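Sn-glycerol-3-phosphate ABC transporter substrate-binding protein UspB (Mycobacterium tuberculosis, PDB 4MFI) serves as the substrate-binding subunit of an ABC transporter, probably capturing glycerophosphocholine outside the membrane for uptake into the mycobacterial cell. Local coordinates at residues 156-161 against 269-274; 259-264 against 285-290. All blocks are in the same frame, centred on the assembly; numbering follows the deposited sequence.

Interaction 1 (156-161 against 269-274); sequences LFYYNK and AVASTG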
loop_
_atom_site.group_PDB
_atom_site.type_symbol
_atom_site.label_atom_id
_atom_site.label_comp_id
_atom_site.label_asym_id
_atom_site.label_seq_id
_atom_site.Cartn_x
_atom_site.Cartn_y
_atom_site.Cartn_z
ATOM N N LEU A 156 0.414 1.276 9.659
ATOM C CA LEU A 156 0.048 0.809 10.987
ATOM C C LEU A 156 0.735 1.730 11.990
ATOM O O LEU A 156 1.832 2.222 11.725
ATOM C CB LEU A 156 0.539 -0.625 11.165
ATOM C CG LEU A 156 -0.079 -1.449 12.286
ATOM C CD1 LEU A 156 -1.580 -1.565 12.093
ATOM C CD2 LEU A 156 0.574 -2.832 12.325
ATOM N N PHE A 157 0.090 1.981 13.129
ATOM C CA PHE A 157 0.661 2.839 14.168
ATOM C C PHE A 157 1.337 1.961 15.219
ATOM O O PHE A 157 0.675 1.229 15.949
ATOM C CB PHE A 157 -0.437 3.715 14.795
ATOM C CG PHE A 157 0.083 4.804 15.695
ATOM C CD1 PHE A 157 0.472 4.526 17.004
ATOM C CD2 PHE A 157 0.159 6.119 15.243
ATOM C CE1 PHE A 157 0.960 5.543 17.841
ATOM C CE2 PHE A 157 0.628 7.138 16.071
ATOM C CZ PHE A 157 1.035 6.850 17.370
ATOM N N TYR A 158 2.662 2.020 15.275
ATOM C CA TYR A 158 3.439 1.229 16.218
ATOM C C TYR A 158 3.761 2.074 17.440
ATOM O O TYR A 158 4.128 3.245 17.305
ATOM C CB TYR A 158 4.746 0.775 15.566
ATOM C CG TYR A 158 4.579 -0.188 14.410
ATOM C CD1 TYR A 158 4.594 -1.561 14.629
ATOM C CD2 TYR A 158 4.427 0.265 13.097
ATOM C CE1 TYR A 158 4.464 -2.461 13.589
ATOM C CE2 TYR A 158 4.283 -0.640 12.035
ATOM C CZ TYR A 158 4.302 -2.004 12.294
ATOM O OH TYR A 158 4.179 -2.926 11.268
ATOM N N TYR A 159 3.651 1.493 18.631
ATOM C CA TYR A 159 3.986 2.241 19.843
ATOM C C TYR A 159 4.708 1.421 20.899
ATOM O O TYR A 159 4.449 0.227 21.071
ATOM C CB TYR A 159 2.769 2.967 20.432
ATOM C CG TYR A 159 1.661 2.104 21.012
ATOM C CD1 TYR A 159 0.670 1.552 20.199
ATOM C CD2 TYR A 159 1.574 1.884 22.384
ATOM C CE1 TYR A 159 -0.365 0.786 20.742
ATOM C CE2 TYR A 159 0.550 1.128 22.933
ATOM C CZ TYR A 159 -0.413 0.572 22.111
ATOM O OH TYR A 159 -1.427 -0.175 22.670
ATOM N N ASN A 160 5.630 2.091 21.578
ATOM C CA ASN A 160 6.461 1.519 22.626
ATOM C C ASN A 160 5.687 1.592 23.942
ATOM O O ASN A 160 5.391 2.686 24.440
ATOM C CB ASN A 160 7.749 2.343 22.673
ATOM C CG ASN A 160 8.740 1.859 23.697
ATOM O OD1 ASN A 160 8.391 1.553 24.834
ATOM N ND2 ASN A 160 10.012 1.836 23.304
ATOM N N LYS A 161 5.343 0.433 24.504
ATOM C CA LYS A 161 4.493 0.405 25.695
ATOM C C LYS A 161 5.186 0.943 26.939
ATOM O O LYS A 161 4.528 1.509 27.803
ATOM C CB LYS A 161 3.922 -0.989 25.936
ATOM C CG LYS A 161 2.953 -1.400 24.855
ATOM C CD LYS A 161 1.968 -2.433 25.353
ATOM C CE LYS A 161 1.004 -2.826 24.256
ATOM N NZ LYS A 161 -0.057 -3.720 24.784
ATOM N N ALA A 269 5.672 5.278 15.584
ATOM C CA ALA A 269 5.896 5.499 14.161
ATOM C C ALA A 269 4.753 4.921 13.370
ATOM O O ALA A 269 4.181 3.909 13.756
ATOM C CB ALA A 269 7.196 4.828 13.724
ATOM N N VAL A 270 4.417 5.572 12.259
ATOM C CA VAL A 270 3.554 4.966 11.255
ATOM C C VAL A 270 4.436 4.327 10.190
ATOM O O VAL A 270 5.235 4.994 9.532
ATOM C CB VAL A 270 2.586 5.985 10.626
ATOM C CG1 VAL A 270 1.801 5.344 9.486
ATOM C CG2 VAL A 270 1.638 6.528 11.685
ATOM N N ALA A 271 4.312 3.015 10.059
ATOM C CA ALA A 271 5.098 2.262 9.098
ATOM C C ALA A 271 4.215 1.188 8.484
ATOM O O ALA A 271 3.071 1.020 8.887
ATOM C CB ALA A 271 6.320 1.645 9.774
ATOM N N SER A 272 4.737 0.452 7.515
ATOM C CA SER A 272 3.919 -0.562 6.865
ATOM C C SER A 272 3.598 -1.738 7.774
ATOM O O SER A 272 4.394 -2.108 8.648
ATOM C CB SER A 272 4.631 -1.079 5.618
ATOM O OG SER A 272 3.826 -2.005 4.915
ATOM N N THR A 273 2.433 -2.338 7.544
ATOM C CA THR A 273 2.127 -3.648 8.108
ATOM C C THR A 273 3.192 -4.670 7.691
ATOM O O THR A 273 3.417 -5.664 8.388
ATOM C CB THR A 273 0.732 -4.144 7.660
ATOM O OG1 THR A 273 0.603 -3.999 6.239
ATOM C CG2 THR A 273 -0.357 -3.339 8.332
ATOM N N GLY A 274 3.856 -4.418 6.564
ATOM C CA GLY A 274 4.907 -5.298 6.085
ATOM C C GLY A 274 6.127 -5.333 6.987
ATOM O O GLY A 274 6.962 -6.237 6.876
#

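Interaction 2 (259-264 against 285-290); sequences NEFATG and FDFGAA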
loop_
_atom_site.group_PDB
_atom_site.type_symbol
_atom_site.label_atom_id
_atom_site.label_comp_id
_atom_site.label_asym_id
_atom_site.label_seq_id
_atom_site.Cartn_x
_atom_site.Cartn_y
_atom_site.Cartn_z
ATOM N N ASN A 259 13.377 0.095 11.700
ATOM C CA ASN A 259 14.539 -0.140 12.536
ATOM C C ASN A 259 14.705 0.887 13.667
ATOM O O ASN A 259 15.088 0.537 14.786
ATOM C CB ASN A 259 15.780 -0.187 11.661
ATOM C CG ASN A 259 16.913 -0.876 12.325
ATOM O OD1 ASN A 259 16.896 -2.093 12.514
ATOM N ND2 ASN A 259 17.917 -0.107 12.696
ATOM N N GLU A 260 14.429 2.155 13.385
ATOM C CA GLU A 260 14.513 3.167 14.438
ATOM C C GLU A 260 13.475 2.927 15.523
ATOM O O GLU A 260 13.729 3.176 16.702
ATOM C CB GLU A 260 14.394 4.579 13.860
ATOM C CG GLU A 260 15.654 5.026 13.129
ATOM C CD GLU A 260 15.630 6.494 12.757
ATOM O OE1 GLU A 260 14.898 7.270 13.406
ATOM O OE2 GLU A 260 16.352 6.872 11.812
ATOM N N PHE A 261 12.305 2.435 15.137
ATOM C CA PHE A 261 11.320 2.052 16.134
ATOM C C PHE A 261 11.777 0.814 16.912
ATOM O O PHE A 261 11.752 0.797 18.148
ATOM C CB PHE A 261 9.938 1.796 15.523
ATOM C CG PHE A 261 8.945 1.331 16.538
ATOM C CD1 PHE A 261 8.380 2.237 17.426
ATOM C CD2 PHE A 261 8.626 -0.015 16.660
ATOM C CE1 PHE A 261 7.493 1.820 18.402
ATOM C CE2 PHE A 261 7.740 -0.443 17.635
ATOM C CZ PHE A 261 7.167 0.478 18.504
ATOM N N ALA A 262 12.176 -0.230 16.190
ATOM C CA ALA A 262 12.528 -1.502 16.825
ATOM C C ALA A 262 13.705 -1.410 17.787
ATOM O O ALA A 262 13.782 -2.185 18.735
ATOM C CB ALA A 262 12.788 -2.574 15.772
ATOM N N THR A 263 14.617 -0.472 17.543
ATOM C CA THR A 263 15.798 -0.320 18.389
ATOM C C THR A 263 15.562 0.680 19.515
ATOM O O THR A 263 16.438 0.889 20.356
ATOM C CB THR A 263 17.047 0.114 17.582
ATOM O OG1 THR A 263 16.774 1.338 16.890
ATOM C CG2 THR A 263 17.429 -0.951 16.579
ATOM N N GLY A 264 14.395 1.317 19.522
ATOM C CA GLY A 264 14.023 2.182 20.627
ATOM C C GLY A 264 14.327 3.661 20.462
ATOM O O GLY A 264 14.184 4.426 21.416
ATOM N N PHE A 285 11.475 -4.756 23.703
ATOM C CA PHE A 285 10.541 -4.120 24.622
ATOM C C PHE A 285 9.132 -4.492 24.173
ATOM O O PHE A 285 8.940 -4.936 23.040
ATOM C CB PHE A 285 10.720 -2.595 24.592
ATOM C CG PHE A 285 10.610 -2.001 23.212
ATOM C CD1 PHE A 285 9.381 -1.594 22.715
ATOM C CD2 PHE A 285 11.731 -1.845 22.416
ATOM C CE1 PHE A 285 9.272 -1.063 21.445
ATOM C CE2 PHE A 285 11.626 -1.310 21.139
ATOM C CZ PHE A 285 10.395 -0.918 20.659
ATOM N N ASP A 286 8.156 -4.309 25.053
ATOM C CA ASP A 286 6.764 -4.586 24.716
ATOM C C ASP A 286 6.262 -3.471 23.810
ATOM O O ASP A 286 6.420 -2.286 24.130
ATOM C CB ASP A 286 5.925 -4.640 25.993
ATOM C CG ASP A 286 4.532 -5.188 25.767
ATOM O OD1 ASP A 286 4.260 -5.738 24.676
ATOM O OD2 ASP A 286 3.707 -5.084 26.700
ATOM N N PHE A 287 5.667 -3.836 22.680
ATOM C CA PHE A 287 5.105 -2.833 21.787
ATOM C C PHE A 287 3.681 -3.171 21.378
ATOM O O PHE A 287 3.253 -4.336 21.407
ATOM C CB PHE A 287 6.005 -2.592 20.557
ATOM C CG PHE A 287 5.963 -3.697 19.535
ATOM C CD1 PHE A 287 6.776 -4.811 19.665
ATOM C CD2 PHE A 287 5.132 -3.602 18.427
ATOM C CE1 PHE A 287 6.744 -5.826 18.724
ATOM C CE2 PHE A 287 5.091 -4.616 17.477
ATOM C CZ PHE A 287 5.903 -5.728 17.623
ATOM N N GLY A 288 2.941 -2.134 21.016
ATOM C CA GLY A 288 1.600 -2.291 20.501
ATOM C C GLY A 288 1.501 -1.906 19.038
ATOM O O GLY A 288 2.350 -1.193 18.481
ATOM N N ALA A 289 0.452 -2.411 18.407
ATOM C CA ALA A 289 0.058 -1.983 17.078
ATOM C C ALA A 289 -1.356 -1.450 17.187
ATOM O O ALA A 289 -2.184 -2.028 17.887
ATOM C CB ALA A 289 0.114 -3.140 16.106
ATOM N N ALA A 290 -1.617 -0.342 16.503
ATOM C CA ALA A 290 -2.916 0.306 16.518
ATOM C C ALA A 290 -3.275 0.729 15.104
ATOM O O ALA A 290 -2.388 1.031 14.290
ATOM C CB ALA A 290 -2.881 1.522 17.435
#

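Interaction 1 (156-161 against 269-274)
A269 opens the contact by exchanging two backbone hydrogen bonds with Y158: Y158 N donates to A269 O (2.9 Å), and A269 N returns one to Y158 O. Next in line, V270 faces F157 as a non-hydrogen-bonded pair. Its CG2 lies 3.9 Å from F157 CD2, the two side chains crossing at about a right angle, while V270 CA lends a CA-H...O contact to L156 O. A271 repeats the doubly bonded pairing with L156, whose N reaches A271 O at 2.8 Å. On the face shared by L156, Y158, A269 and A271, the methyl A271 CB sits 3.8 Å from Y158 CE2. The Y158 ring swings along the neighbouring strand because its CG stands beside the backbone N (chi1 -66°). Its edge therefore follows the carbonyl oxygens of A269 and S272, and Y158 OH donates to S272 O at 2.8 Å, the hydroxyl lying 28° out of the carbonyl plane. S272 then turns the chain, its OG accepting from G274 N in an ST turn. T273 CG2 packs 4.0 Å from L156 CB, and T273 OG1 is hydrogen-bonded to the backbone N of T154. Helix 276-282 touches Y158, and helix 366-374 touches L156. The arrangement is a short antiparallel pairing of strands 144-160 and 268-272 within the mixed sheet of a periplasmic-binding-protein fold.

Interaction 2 (259-264 against 285-290)
With CG set anti to its backbone N (chi1 177°), F261 sends its ring from the last turn of helix 257-262 toward F285 and F287. F285 meets it with CG held between its own backbone N and carbonyl carbon (chi1 55°), a rotation that brings the ring rim to the carbonyls ending the helix. The two rings form a T-shaped pair: the edge of F285 points at one face of F261, centroids 5.6 Å apart and planes at 77°. The approach is offset toward the rim, and F285 CE1 comes 3.9 Å from F261 CZ. The adjoining part of the F285 rim meets the helix's terminal carbonyls near the plane of the ring: F285 CZ lies 3.3 Å from F261 O and F285 CE2 3.3 Å from A262 O. The weakly positive ring hydrogens probably suit these oxygens. F287 CB lies at the edge of the F261 ring, 3.9 Å from F261 CZ; the F287 ring makes a cation-pi contact with R367. I279 of helix 276-282 touches both F261 and F287. After A262 the helix stops in a Schellman motif: G264, at positive phi, bonds through N to F261 O. T263 OG1 and T263 N grip N259 O from opposite faces of its carbonyl plane. The contact thus joins a Schellman-capped helix C terminus, through an edge-to-face phenylalanine pair, to the loop leading into strand 287-290 of the alpha/beta solute-binding fold.

From the N terminus, 156-161 comes first, at the end of strand 144-160, followed by helix 257-262 with 259-264, strand 268-272 with 269-274, and finally 285-290. Interaction 1 closes a loop of 107 residues; interaction 2 closes one of only 20, which contains strand 268-272 and helix 276-282. Their segments alternate, so the two closures cross rather than nest. Strand 144-160, a member of interaction 1, also pairs with 287-290 of interaction 2: Y159 O and G288 N lie 2.8 Å apart, a probable hydrogen bond, as do F157 O and A290 N. Interaction 1 joins strand 268-272 to the sheet, and interaction 2 packs the end of helix 257-262 against its strand 287-290 side.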